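Local coordinates for vitamin B12-binding protein (Vibrio cholerae O395, PDB 5YSC), which binds vitamin B12 in the periplasm and probably delivers it to the BtuC subunits of the BtuCDF ABC transporter for import, at residues A[24-29]-A[91-96]; A[116-121]-A[132-137]; A[164-169]-A[221-226]; A[176-181]-A[259-264]. All coordinates share one frame; numbering follows the deposited sequence.

The four contacts sample both lobes of a periplasmic binding protein that holds cyanocobalamin in the cleft between them. Contact 1 lies nearest the ligand: it includes P28 and H29 of the pocket, and the side chain of L26 comes within about 7 Å of the corrinoid. Contact 2, whose centre is about 21 Å from that of contact 1, pairs a helix of the same lobe with the long helix 128-148. In the other lobe, contacts 3 and 4 have centres about 20 Å apart and meet through L169 and S176. I166 of contact 3 and F179 of contact 4 approach cyanocobalamin to about 10 and 9 Å, measured from their side chains.

Contact 1 of 4, residues A[24-29]-A[91-96]; sequences ISLAPH and RELAKL
No flat group mediates the meeting of L26 with L93 and L96. The one aromatic ring, of the pocket residue H29, takes no part: it packs edge-to-face with W84, and its NE2 is hydrogen-bonded to S106 OG. The setting is the Rossmann-like alpha/beta lobe of a periplasmic binding protein: strand 23-25 belongs to a four-stranded parallel sheet, and helix 90-98 follows strand 80-83 and packs on its side chains. A single leucine makes the connection. With CG beside its backbone N (chi1 -57°) and the chain then extended, L26 sends CD1 toward the helix. This methyl lies 3.8 Å from L93 CD2, the two side chains sliding past each other in opposite directions, and 4.2 Å from L96 CD1, which it meets tip to tip. L93 also touches A83, while I81 packs against both L26 and L96, so these aliphatic groups form a small buried apolar cluster beside the sheet. Beyond L26 the chain turns into helix 28-36, with A27 as N-cap residue, and the backbone N of H29 hydrogen-bonds to cyanocobalamin. At this turn a weak but nearly straight hydrogen bond runs from A27 N to S25 OG (3.4 Å, 174° at the hydrogen).

Contact 2 of 4, residues A[116-121]-A[132-137]; sequences DNIEAL and QKAAHD
I118 and A135 bury the most surface in this contact, followed by E119. I118 and A135 face each other across an antiparallel helical hairpin, with E119 at its margin; the hairpin is made by helix 112-122 and the start of helix 128-148, the long helix that spans the two lobes in this class of binding protein. The short segments run at 166° to each other with their axes 8.2 Å apart, a close approach consistent with the small A134 and A135 on the second helix. I118 supplies its CG2 branch, which stands anti to the backbone N and touches A134 CB at 4.0 Å. The same methyl reaches the backbone N of A135, also at 4.0 Å, and so rests on the helix itself as well as on its side chains. I118 additionally packs on I33 and P252, which continue the apolar layer beyond the hairpin. The side chain of E119 touches the other helix through its base. Its extended chain carries the carboxylate to R139, one turn after A135, and OE1 forms a salt bridge with NH2 of that arginine, which D116 OD1 shares. Below this charged end the E119 methylene meets alanine, CB to A135 CB, at 4.1 Å.

Contact 3 of 4, residues A[164-169]-A[221-226]; sequences KPIITL and GHMWRA
A single methyl, CD1 of I166, bridges the two segments by meeting both M223 and W224. It lies 3.8 Å from M223 CE, the side chains crossing obliquely, and 4.2 Å from CH2 at the far end of the W224 indole. I166 and W224 approach from opposite directions, and the methyl reaches the ring at a slant. The methionine and tryptophan also pack on each other: M223 CG lies 3.4 Å above one face of the W224 indole, offset toward its rim. M223 adopts the sterically crowded first torsion (chi1 61°) and bends again at chi3, which brings CE back toward I166. I200 of helix 200-206 contacts both I166 and M223. Farther out, polar bonds fix these groups. W224 NE1 is hydrogen-bonded to Q160 OE1 and M223 N to E163 OE2, both partners on the loop after strand 155-159. W224 N bonds to H222 ND1 at 3.0 Å, bent to 141° at the hydrogen. R225 NE gives H222 O a straighter bond of 2.9 Å, lying in the carbonyl plane on a lone pair, and H222 O lies in the plane of the R225 guanidinium. These bonds brace a type I turn from H222 to R225. The turn lies against the small antiparallel pair 166-167 and 197-198 in the C-terminal lobe of the binding-protein fold, I166 being about 8 Å, side chain to side chain, from E201, predicted to be important for BtuC binding.

Contact 4 of 4, residues A[176-181]-A[259-264]; sequences SEVFSL and EQVCTY
V261 packs against both V178 and F179, and this is where the contact is tightest. Its CG1, anti to the backbone N (chi1 166°), comes to 3.6 Å from F179 CD1, the two side chains crossing at about a right angle and the methyl meeting the ring obliquely. The other branch, CG2, lies 4.0 Å from F179 CE1 and 4.1 Å from V178 CG1, so both methyls of V261 are used in the contact. L247 packs against V178 and F179, and Y157 stacks on the phenyl ring. Helix 176-181 and the C-terminal helix 254-267 cross here at -44°, joining two helices of the C-terminal lobe of the Rossmann-like binding-protein fold. Toward the more open side the packing thins to one pair, L181 CD2 and C262 SG, 3.8 Å apart. L181 is partly exposed, although L142 and R146 of the long helix 128-148 also touch it. The sulfur is bonded to C182, the residue directly after L181, and this disulfide ties the chain just after this segment to the C-terminal helix. Farther round that helix, T263 OG1 donates to the backbone E259 O at 2.8 Å, and T263 N reaches the same oxygen from the opposite face of the carbonyl plane.

Contact 1 of 4, residues A[24-29]-A[91-96]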
loop_
_atom_site.group_PDB
_atom_site.type_symbol
_atom_site.label_atom_id
_atom_site.label_comp_id
_atom_site.label_asym_id
_atom_site.label_seq_id
_atom_site.Cartn_x
_atom_site.Cartn_y
_atom_site.Cartn_z
ATOM N N ILE A 24 12.101 6.117 -14.122
ATOM C CA ILE A 24 10.888 5.353 -14.412
ATOM C C ILE A 24 10.416 4.712 -13.124
ATOM O O ILE A 24 11.223 4.156 -12.380
ATOM C CB ILE A 24 11.144 4.295 -15.492
ATOM C CG1 ILE A 24 11.352 4.998 -16.841
ATOM C CG2 ILE A 24 9.990 3.282 -15.589
ATOM C CD1 ILE A 24 11.612 4.029 -17.998
ATOM N N SER A 25 9.110 4.800 -12.859
ATOM C CA SER A 25 8.468 4.158 -11.714
ATOM C C SER A 25 7.599 3.012 -12.200
ATOM O O SER A 25 6.785 3.180 -13.123
ATOM C CB SER A 25 7.596 5.146 -10.942
ATOM O OG SER A 25 6.753 4.442 -10.067
ATOM N N LEU A 26 7.740 1.872 -11.543
ATOM C CA LEU A 26 6.986 0.681 -11.914
ATOM C C LEU A 26 5.813 0.384 -10.975
ATOM O O LEU A 26 5.284 -0.728 -11.014
ATOM C CB LEU A 26 7.921 -0.519 -11.990
ATOM C CG LEU A 26 9.107 -0.383 -12.956
ATOM C CD1 LEU A 26 9.938 -1.660 -12.907
ATOM C CD2 LEU A 26 8.669 -0.105 -14.393
ATOM N N ALA A 27 5.404 1.334 -10.120
ATOM C CA ALA A 27 4.278 1.078 -9.218
ATOM C C ALA A 27 3.607 2.386 -8.796
ATOM O O ALA A 27 4.272 3.418 -8.716
ATOM C CB ALA A 27 4.706 0.306 -7.965
ATOM N N PRO A 28 2.300 2.358 -8.512
ATOM C CA PRO A 28 1.641 3.568 -7.985
ATOM C C PRO A 28 2.309 4.106 -6.743
ATOM O O PRO A 28 2.502 5.326 -6.631
ATOM C CB PRO A 28 0.224 3.083 -7.699
ATOM C CG PRO A 28 -0.016 1.981 -8.676
ATOM C CD PRO A 28 1.349 1.247 -8.726
ATOM N N HIS A 29 2.641 3.244 -5.784
ATOM C CA HIS A 29 3.281 3.747 -4.573
ATOM C C HIS A 29 4.636 4.328 -4.898
ATOM O O HIS A 29 5.044 5.340 -4.319
ATOM C CB HIS A 29 3.426 2.657 -3.513
ATOM C CG HIS A 29 4.721 1.889 -3.617
ATOM N ND1 HIS A 29 4.915 0.866 -4.521
ATOM C CD2 HIS A 29 5.908 2.074 -2.992
ATOM C CE1 HIS A 29 6.160 0.441 -4.434
ATOM N NE2 HIS A 29 6.775 1.144 -3.502
ATOM N N ARG A 91 10.398 -12.101 -13.639
ATOM C CA ARG A 91 11.196 -12.291 -14.841
ATOM C C ARG A 91 11.550 -10.960 -15.476
ATOM O O ARG A 91 12.679 -10.752 -15.923
ATOM C CB ARG A 91 10.435 -13.168 -15.843
ATOM C CG ARG A 91 11.150 -13.327 -17.174
ATOM C CD ARG A 91 10.419 -14.265 -18.099
ATOM N NE ARG A 91 11.020 -14.298 -19.425
ATOM C CZ ARG A 91 12.049 -15.060 -19.784
ATOM N NH1 ARG A 91 12.502 -15.009 -21.034
ATOM N NH2 ARG A 91 12.643 -15.858 -18.908
ATOM N N GLU A 92 10.582 -10.037 -15.544
ATOM C CA GLU A 92 10.854 -8.783 -16.227
ATOM C C GLU A 92 11.825 -7.912 -15.435
ATOM O O GLU A 92 12.659 -7.213 -16.035
ATOM C CB GLU A 92 9.534 -8.066 -16.522
ATOM C CG GLU A 92 8.864 -8.534 -17.790
ATOM C CD GLU A 92 7.678 -9.416 -17.532
ATOM O OE1 GLU A 92 6.536 -9.058 -17.964
ATOM O OE2 GLU A 92 7.881 -10.467 -16.884
ATOM N N LEU A 93 11.722 -7.903 -14.092
ATOM C CA LEU A 93 12.708 -7.191 -13.281
ATOM C C LEU A 93 14.080 -7.799 -13.451
ATOM O O LEU A 93 15.079 -7.080 -13.571
ATOM C CB LEU A 93 12.333 -7.221 -11.808
ATOM C CG LEU A 93 11.187 -6.403 -11.282
ATOM C CD1 LEU A 93 11.178 -6.520 -9.763
ATOM C CD2 LEU A 93 11.333 -4.967 -11.731
ATOM N N ALA A 94 14.156 -9.134 -13.458
ATOM C CA ALA A 94 15.446 -9.769 -13.679
ATOM C C ALA A 94 16.004 -9.355 -15.030
ATOM O O ALA A 94 17.194 -9.032 -15.152
ATOM C CB ALA A 94 15.322 -11.299 -13.578
ATOM N N LYS A 95 15.148 -9.315 -16.056
ATOM C CA LYS A 95 15.597 -8.851 -17.371
ATOM C C LYS A 95 16.181 -7.453 -17.276
ATOM O O LYS A 95 17.260 -7.179 -17.815
ATOM C CB LYS A 95 14.445 -8.872 -18.379
ATOM C CG LYS A 95 14.576 -9.894 -19.493
ATOM C CD LYS A 95 13.370 -10.805 -19.592
ATOM C CE LYS A 95 12.217 -10.149 -20.318
ATOM N NZ LYS A 95 10.844 -10.741 -20.049
ATOM N N LEU A 96 15.473 -6.544 -16.594
ATOM C CA LEU A 96 15.967 -5.177 -16.454
ATOM C C LEU A 96 17.314 -5.145 -15.745
ATOM O O LEU A 96 18.189 -4.331 -16.089
ATOM C CB LEU A 96 14.936 -4.328 -15.699
ATOM C CG LEU A 96 13.671 -4.029 -16.492
ATOM C CD1 LEU A 96 12.685 -3.288 -15.571
ATOM C CD2 LEU A 96 13.957 -3.234 -17.754
#

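Contact 2 of 4, residues A[116-121]-A[132-137]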
loop_
_atom_site.group_PDB
_atom_site.type_symbol
_atom_site.label_atom_id
_atom_site.label_comp_id
_atom_site.label_asym_id
_atom_site.label_seq_id
_atom_site.Cartn_x
_atom_site.Cartn_y
_atom_site.Cartn_z
ATOM N N ASP A 116 12.200 5.122 4.909
ATOM C CA ASP A 116 13.480 4.636 4.390
ATOM C C ASP A 116 13.532 4.781 2.874
ATOM O O ASP A 116 14.552 5.188 2.308
ATOM C CB ASP A 116 13.707 3.156 4.761
ATOM C CG ASP A 116 13.800 2.886 6.255
ATOM O OD1 ASP A 116 14.073 3.796 7.075
ATOM O OD2 ASP A 116 13.605 1.701 6.587
ATOM N N ASN A 117 12.456 4.372 2.195
ATOM C CA ASN A 117 12.358 4.550 0.744
ATOM C C ASN A 117 12.573 6.008 0.319
ATOM O O ASN A 117 13.303 6.285 -0.632
ATOM C CB ASN A 117 10.980 4.088 0.245
ATOM C CG ASN A 117 10.938 2.646 -0.174
ATOM O OD1 ASN A 117 11.239 2.313 -1.336
ATOM N ND2 ASN A 117 10.423 1.811 0.690
ATOM N N ILE A 118 11.875 6.946 0.965
ATOM C CA ILE A 118 11.967 8.342 0.588
ATOM C C ILE A 118 13.386 8.845 0.795
ATOM O O ILE A 118 13.928 9.543 -0.071
ATOM C CB ILE A 118 10.952 9.189 1.380
ATOM C CG1 ILE A 118 9.530 8.713 1.079
ATOM C CG2 ILE A 118 11.115 10.685 1.028
ATOM C CD1 ILE A 118 8.421 9.343 1.972
ATOM N N GLU A 119 14.011 8.469 1.924
ATOM C CA GLU A 119 15.354 8.954 2.227
ATOM C C GLU A 119 16.366 8.377 1.246
ATOM O O GLU A 119 17.196 9.108 0.701
ATOM C CB GLU A 119 15.712 8.619 3.672
ATOM C CG GLU A 119 17.115 9.056 4.082
ATOM C CD GLU A 119 17.359 8.796 5.549
ATOM O OE1 GLU A 119 16.745 7.847 6.092
ATOM O OE2 GLU A 119 18.151 9.543 6.163
ATOM N N ALA A 120 16.248 7.093 0.936
ATOM C CA ALA A 120 17.076 6.505 -0.116
ATOM C C ALA A 120 16.881 7.204 -1.451
ATOM O O ALA A 120 17.847 7.530 -2.149
ATOM C CB ALA A 120 16.766 5.011 -0.256
ATOM N N LEU A 121 15.632 7.416 -1.863
ATOM C CA LEU A 121 15.436 7.982 -3.174
ATOM C C LEU A 121 15.936 9.413 -3.253
ATOM O O LEU A 121 16.282 9.884 -4.333
ATOM C CB LEU A 121 13.958 7.894 -3.563
ATOM C CG LEU A 121 13.496 6.512 -4.016
ATOM C CD1 LEU A 121 11.980 6.493 -4.180
ATOM C CD2 LEU A 121 14.150 6.128 -5.344
ATOM N N GLN A 132 14.869 14.522 2.151
ATOM C CA GLN A 132 15.294 14.514 3.539
ATOM C C GLN A 132 14.171 15.033 4.426
ATOM O O GLN A 132 13.832 14.427 5.450
ATOM C CB GLN A 132 16.560 15.372 3.663
ATOM C CG GLN A 132 17.810 14.645 3.206
ATOM C CD GLN A 132 18.946 15.601 2.777
ATOM O OE1 GLN A 132 18.842 16.824 2.924
ATOM N NE2 GLN A 132 20.005 15.037 2.203
ATOM N N LYS A 133 13.560 16.138 4.011
ATOM C CA LYS A 133 12.490 16.738 4.805
ATOM C C LYS A 133 11.253 15.848 4.827
ATOM O O LYS A 133 10.637 15.642 5.882
ATOM C CB LYS A 133 12.142 18.120 4.253
ATOM C CG LYS A 133 11.004 18.773 5.008
ATOM C CD LYS A 133 10.723 20.134 4.422
ATOM C CE LYS A 133 9.391 20.663 4.878
ATOM N NZ LYS A 133 9.437 20.860 6.336
ATOM N N ALA A 134 10.869 15.317 3.667
ATOM C CA ALA A 134 9.663 14.496 3.626
ATOM C C ALA A 134 9.798 13.279 4.526
ATOM O O ALA A 134 8.855 12.918 5.234
ATOM C CB ALA A 134 9.360 14.089 2.188
ATOM N N ALA A 135 10.965 12.622 4.510
ATOM C CA ALA A 135 11.178 11.460 5.366
ATOM C C ALA A 135 11.179 11.848 6.837
ATOM O O ALA A 135 10.656 11.116 7.689
ATOM C CB ALA A 135 12.494 10.769 4.998
ATOM N N HIS A 136 11.760 13.004 7.132
ATOM C CA HIS A 136 11.792 13.479 8.500
ATOM C C HIS A 136 10.371 13.682 8.984
ATOM O O HIS A 136 10.006 13.223 10.055
ATOM C CB HIS A 136 12.572 14.786 8.611
ATOM C CG HIS A 136 12.388 15.483 9.922
ATOM N ND1 HIS A 136 13.185 15.232 11.016
ATOM C CD2 HIS A 136 11.486 16.409 10.318
ATOM C CE1 HIS A 136 12.786 15.979 12.029
ATOM N NE2 HIS A 136 11.757 16.704 11.630
ATOM N N ASP A 137 9.572 14.369 8.177
ATOM C CA ASP A 137 8.195 14.666 8.568
ATOM C C ASP A 137 7.399 13.379 8.727
ATOM O O ASP A 137 6.628 13.229 9.676
ATOM C CB ASP A 137 7.537 15.582 7.535
ATOM C CG ASP A 137 8.106 17.004 7.535
ATOM O OD1 ASP A 137 8.715 17.402 8.540
ATOM O OD2 ASP A 137 7.953 17.718 6.530
#

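Contact 3 of 4, residues A[164-169]-A[221-226]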
loop_
_atom_site.group_PDB
_atom_site.type_symbol
_atom_site.label_atom_id
_atom_site.label_comp_id
_atom_site.label_asym_id
_atom_site.label_seq_id
_atom_site.Cartn_x
_atom_site.Cartn_y
_atom_site.Cartn_z
ATOM N N LYS A 164 -15.918 -10.139 -5.006
ATOM C CA LYS A 164 -15.951 -11.259 -5.957
ATOM C C LYS A 164 -14.649 -11.350 -6.748
ATOM O O LYS A 164 -14.376 -10.468 -7.585
ATOM C CB LYS A 164 -17.109 -11.133 -6.943
ATOM C CG LYS A 164 -18.449 -10.758 -6.341
ATOM C CD LYS A 164 -19.432 -10.344 -7.432
ATOM C CE LYS A 164 -20.666 -9.678 -6.856
ATOM N NZ LYS A 164 -21.476 -9.017 -7.929
ATOM N N PRO A 165 -13.804 -12.370 -6.523
ATOM C CA PRO A 165 -13.894 -13.306 -5.406
ATOM C C PRO A 165 -13.452 -12.574 -4.158
ATOM O O PRO A 165 -13.009 -11.429 -4.270
ATOM C CB PRO A 165 -12.931 -14.424 -5.799
ATOM C CG PRO A 165 -11.899 -13.729 -6.637
ATOM C CD PRO A 165 -12.630 -12.641 -7.374
ATOM N N ILE A 166 -13.578 -13.194 -2.994
ATOM C CA ILE A 166 -13.057 -12.608 -1.762
ATOM C C ILE A 166 -11.563 -12.896 -1.707
ATOM O O ILE A 166 -11.153 -14.039 -1.499
ATOM C CB ILE A 166 -13.768 -13.162 -0.524
ATOM C CG1 ILE A 166 -15.300 -13.034 -0.674
ATOM C CG2 ILE A 166 -13.331 -12.410 0.688
ATOM C CD1 ILE A 166 -16.086 -13.849 0.363
ATOM N N ILE A 167 -10.746 -11.856 -1.900
ATOM C CA ILE A 167 -9.305 -11.912 -1.671
ATOM C C ILE A 167 -8.993 -11.092 -0.434
ATOM O O ILE A 167 -9.552 -10.006 -0.238
ATOM C CB ILE A 167 -8.505 -11.370 -2.875
ATOM C CG1 ILE A 167 -8.950 -12.016 -4.177
ATOM C CG2 ILE A 167 -7.026 -11.575 -2.669
ATOM C CD1 ILE A 167 -8.741 -13.469 -4.215
ATOM N N THR A 168 -8.107 -11.613 0.396
ATOM C CA THR A 168 -7.704 -10.937 1.617
ATOM C C THR A 168 -6.184 -11.007 1.681
ATOM O O THR A 168 -5.507 -11.334 0.697
ATOM C CB THR A 168 -8.408 -11.556 2.845
ATOM O OG1 THR A 168 -8.181 -10.743 4.009
ATOM C CG2 THR A 168 -7.897 -12.970 3.159
ATOM N N LEU A 169 -5.642 -10.668 2.836
ATOM C CA LEU A 169 -4.215 -10.587 3.067
ATOM C C LEU A 169 -3.831 -11.570 4.157
ATOM O O LEU A 169 -4.678 -12.007 4.946
ATOM C CB LEU A 169 -3.785 -9.172 3.473
ATOM C CG LEU A 169 -4.014 -8.653 4.902
ATOM C CD1 LEU A 169 -3.440 -7.239 5.030
ATOM C CD2 LEU A 169 -5.480 -8.664 5.273
ATOM N N GLY A 221 -24.273 -1.523 -1.117
ATOM C CA GLY A 221 -24.816 -2.491 -0.177
ATOM C C GLY A 221 -23.844 -3.639 -0.030
ATOM O O GLY A 221 -23.641 -4.401 -0.977
ATOM N N HIS A 222 -23.213 -3.759 1.132
ATOM C CA HIS A 222 -22.118 -4.707 1.219
ATOM C C HIS A 222 -22.651 -6.118 1.453
ATOM O O HIS A 222 -23.781 -6.332 1.917
ATOM C CB HIS A 222 -21.114 -4.315 2.306
ATOM C CG HIS A 222 -21.650 -4.403 3.695
ATOM N ND1 HIS A 222 -21.746 -5.594 4.380
ATOM C CD2 HIS A 222 -22.084 -3.443 4.543
ATOM C CE1 HIS A 222 -22.232 -5.365 5.586
ATOM N NE2 HIS A 222 -22.444 -4.067 5.711
ATOM N N MET A 223 -21.815 -7.089 1.103
ATOM C CA MET A 223 -22.270 -8.465 1.016
ATOM C C MET A 223 -22.578 -9.073 2.376
ATOM O O MET A 223 -23.202 -10.143 2.426
ATOM C CB MET A 223 -21.217 -9.313 0.313
ATOM C CG MET A 223 -19.874 -9.331 1.047
ATOM S SD MET A 223 -18.584 -10.294 0.214
ATOM C CE MET A 223 -19.328 -11.927 0.314
ATOM N N TRP A 224 -22.173 -8.432 3.469
ATOM C CA TRP A 224 -22.300 -9.051 4.783
ATOM C C TRP A 224 -23.596 -8.662 5.487
ATOM O O TRP A 224 -23.870 -9.191 6.568
ATOM C CB TRP A 224 -21.075 -8.706 5.650
ATOM C CG TRP A 224 -19.783 -9.090 4.960
ATOM C CD1 TRP A 224 -18.867 -8.244 4.390
ATOM C CD2 TRP A 224 -19.298 -10.424 4.719
ATOM N NE1 TRP A 224 -17.839 -8.969 3.826
ATOM C CE2 TRP A 224 -18.086 -10.305 4.004
ATOM C CE3 TRP A 224 -19.770 -11.697 5.032
ATOM C CZ2 TRP A 224 -17.331 -11.408 3.629
ATOM C CZ3 TRP A 224 -19.009 -12.803 4.644
ATOM C CH2 TRP A 224 -17.812 -12.643 3.947
ATOM N N ARG A 225 -24.403 -7.779 4.887
ATOM C CA ARG A 225 -25.714 -7.467 5.458
ATOM C C ARG A 225 -26.596 -8.706 5.499
ATOM O O ARG A 225 -27.279 -8.968 6.497
ATOM C CB ARG A 225 -26.388 -6.375 4.638
ATOM C CG ARG A 225 -25.660 -5.053 4.638
ATOM C CD ARG A 225 -26.207 -4.145 3.568
ATOM N NE ARG A 225 -26.251 -4.842 2.287
ATOM C CZ ARG A 225 -27.249 -4.766 1.409
ATOM N NH1 ARG A 225 -28.316 -4.009 1.667
ATOM N NH2 ARG A 225 -27.187 -5.450 0.269
ATOM N N ALA A 226 -26.598 -9.471 4.412
ATOM C CA ALA A 226 -27.309 -10.748 4.383
ATOM C C ALA A 226 -26.926 -11.680 5.536
ATOM O O ALA A 226 -27.689 -12.605 5.849
ATOM C CB ALA A 226 -27.058 -11.438 3.041
#

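Contact 4 of 4, residues A[176-181]-A[259-264]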
loop_
_atom_site.group_PDB
_atom_site.type_symbol
_atom_site.label_atom_id
_atom_site.label_comp_id
_atom_site.label_asym_id
_atom_site.label_seq_id
_atom_site.Cartn_x
_atom_site.Cartn_y
_atom_site.Cartn_z
ATOM N N SER A 176 -0.697 -5.426 6.121
ATOM C CA SER A 176 -0.869 -5.983 7.469
ATOM C C SER A 176 -0.337 -5.056 8.563
ATOM O O SER A 176 -0.981 -4.868 9.607
ATOM C CB SER A 176 -0.173 -7.351 7.566
ATOM O OG SER A 176 -0.854 -8.301 6.772
ATOM N N GLU A 177 0.836 -4.475 8.346
ATOM C CA GLU A 177 1.507 -3.648 9.334
ATOM C C GLU A 177 0.712 -2.392 9.702
ATOM O O GLU A 177 0.858 -1.859 10.802
ATOM C CB GLU A 177 2.858 -3.266 8.757
ATOM C CG GLU A 177 3.857 -2.886 9.729
ATOM C CD GLU A 177 4.650 -4.059 10.160
ATOM O OE1 GLU A 177 4.022 -5.112 10.396
ATOM O OE2 GLU A 177 5.890 -3.936 10.216
ATOM N N VAL A 178 -0.089 -1.867 8.786
ATOM C CA VAL A 178 -0.929 -0.722 9.134
ATOM C C VAL A 178 -1.863 -1.083 10.283
ATOM O O VAL A 178 -2.011 -0.326 11.257
ATOM C CB VAL A 178 -1.732 -0.263 7.908
ATOM C CG1 VAL A 178 -2.716 0.794 8.316
ATOM C CG2 VAL A 178 -0.764 0.240 6.811
ATOM N N PHE A 179 -2.561 -2.223 10.144
ATOM C CA PHE A 179 -3.492 -2.689 11.162
ATOM C C PHE A 179 -2.765 -3.006 12.465
ATOM O O PHE A 179 -3.238 -2.656 13.550
ATOM C CB PHE A 179 -4.253 -3.911 10.637
ATOM C CG PHE A 179 -5.076 -3.630 9.425
ATOM C CD1 PHE A 179 -6.373 -3.133 9.553
ATOM C CD2 PHE A 179 -4.560 -3.819 8.149
ATOM C CE1 PHE A 179 -7.150 -2.854 8.440
ATOM C CE2 PHE A 179 -5.339 -3.553 7.040
ATOM C CZ PHE A 179 -6.646 -3.039 7.195
ATOM N N SER A 180 -1.580 -3.613 12.377
ATOM C CA SER A 180 -0.888 -4.069 13.590
ATOM C C SER A 180 -0.485 -2.917 14.500
ATOM O O SER A 180 -0.450 -3.087 15.721
ATOM C CB SER A 180 0.354 -4.899 13.221
ATOM O OG SER A 180 -0.012 -5.979 12.408
ATOM N N LEU A 181 -0.163 -1.743 13.942
ATOM C CA LEU A 181 0.151 -0.590 14.774
ATOM C C LEU A 181 -0.967 -0.328 15.793
ATOM O O LEU A 181 -0.692 0.051 16.942
ATOM C CB LEU A 181 0.383 0.631 13.884
ATOM C CG LEU A 181 0.864 1.933 14.511
ATOM C CD1 LEU A 181 1.585 2.797 13.489
ATOM C CD2 LEU A 181 -0.279 2.729 15.149
ATOM N N GLU A 259 -4.378 6.661 10.446
ATOM C CA GLU A 259 -5.418 7.362 11.202
ATOM C C GLU A 259 -6.791 6.708 10.998
ATOM O O GLU A 259 -7.566 6.532 11.956
ATOM C CB GLU A 259 -5.397 8.853 10.791
ATOM C CG GLU A 259 -5.658 9.815 11.869
ATOM C CD GLU A 259 -5.460 11.254 11.416
ATOM O OE1 GLU A 259 -4.286 11.671 11.205
ATOM O OE2 GLU A 259 -6.491 11.965 11.297
ATOM N N GLN A 260 -7.145 6.379 9.754
ATOM C CA GLN A 260 -8.484 5.855 9.470
ATOM C C GLN A 260 -8.675 4.505 10.140
ATOM O O GLN A 260 -9.679 4.264 10.822
ATOM C CB GLN A 260 -8.695 5.737 7.949
ATOM C CG GLN A 260 -10.105 5.322 7.553
ATOM C CD GLN A 260 -10.301 5.203 6.074
ATOM O OE1 GLN A 260 -9.491 4.617 5.358
ATOM N NE2 GLN A 260 -11.409 5.751 5.601
ATOM N N VAL A 261 -7.706 3.607 9.933
ATOM C CA VAL A 261 -7.763 2.276 10.518
ATOM C C VAL A 261 -7.808 2.352 12.032
ATOM O O VAL A 261 -8.659 1.719 12.674
ATOM C CB VAL A 261 -6.559 1.429 10.048
ATOM C CG1 VAL A 261 -6.396 0.152 10.914
ATOM C CG2 VAL A 261 -6.795 1.088 8.623
ATOM N N CYS A 262 -6.884 3.127 12.609
ATOM C CA CYS A 262 -6.746 3.237 14.057
ATOM C C CYS A 262 -7.972 3.871 14.698
ATOM O O CYS A 262 -8.395 3.467 15.794
ATOM C CB CYS A 262 -5.517 4.054 14.382
ATOM S SG CYS A 262 -3.950 3.201 14.419
ATOM N N THR A 263 -8.556 4.866 14.043
ATOM C CA THR A 263 -9.789 5.447 14.572
ATOM C C THR A 263 -10.912 4.416 14.608
ATOM O O THR A 263 -11.631 4.301 15.601
ATOM C CB THR A 263 -10.200 6.668 13.746
ATOM O OG1 THR A 263 -9.234 7.711 13.914
ATOM C CG2 THR A 263 -11.631 7.168 14.169
ATOM N N TYR A 264 -11.068 3.636 13.534
ATOM C CA TYR A 264 -12.089 2.595 13.496
ATOM C C TYR A 264 -11.834 1.486 14.517
ATOM O O TYR A 264 -12.773 1.007 15.166
ATOM C CB TYR A 264 -12.176 1.996 12.093
ATOM C CG TYR A 264 -13.036 2.788 11.120
ATOM C CD1 TYR A 264 -14.327 3.187 11.476
ATOM C CD2 TYR A 264 -12.592 3.101 9.829
ATOM C CE1 TYR A 264 -15.135 3.895 10.611
ATOM C CE2 TYR A 264 -13.410 3.820 8.954
ATOM C CZ TYR A 264 -14.675 4.205 9.352
ATOM O OH TYR A 264 -15.496 4.919 8.522
#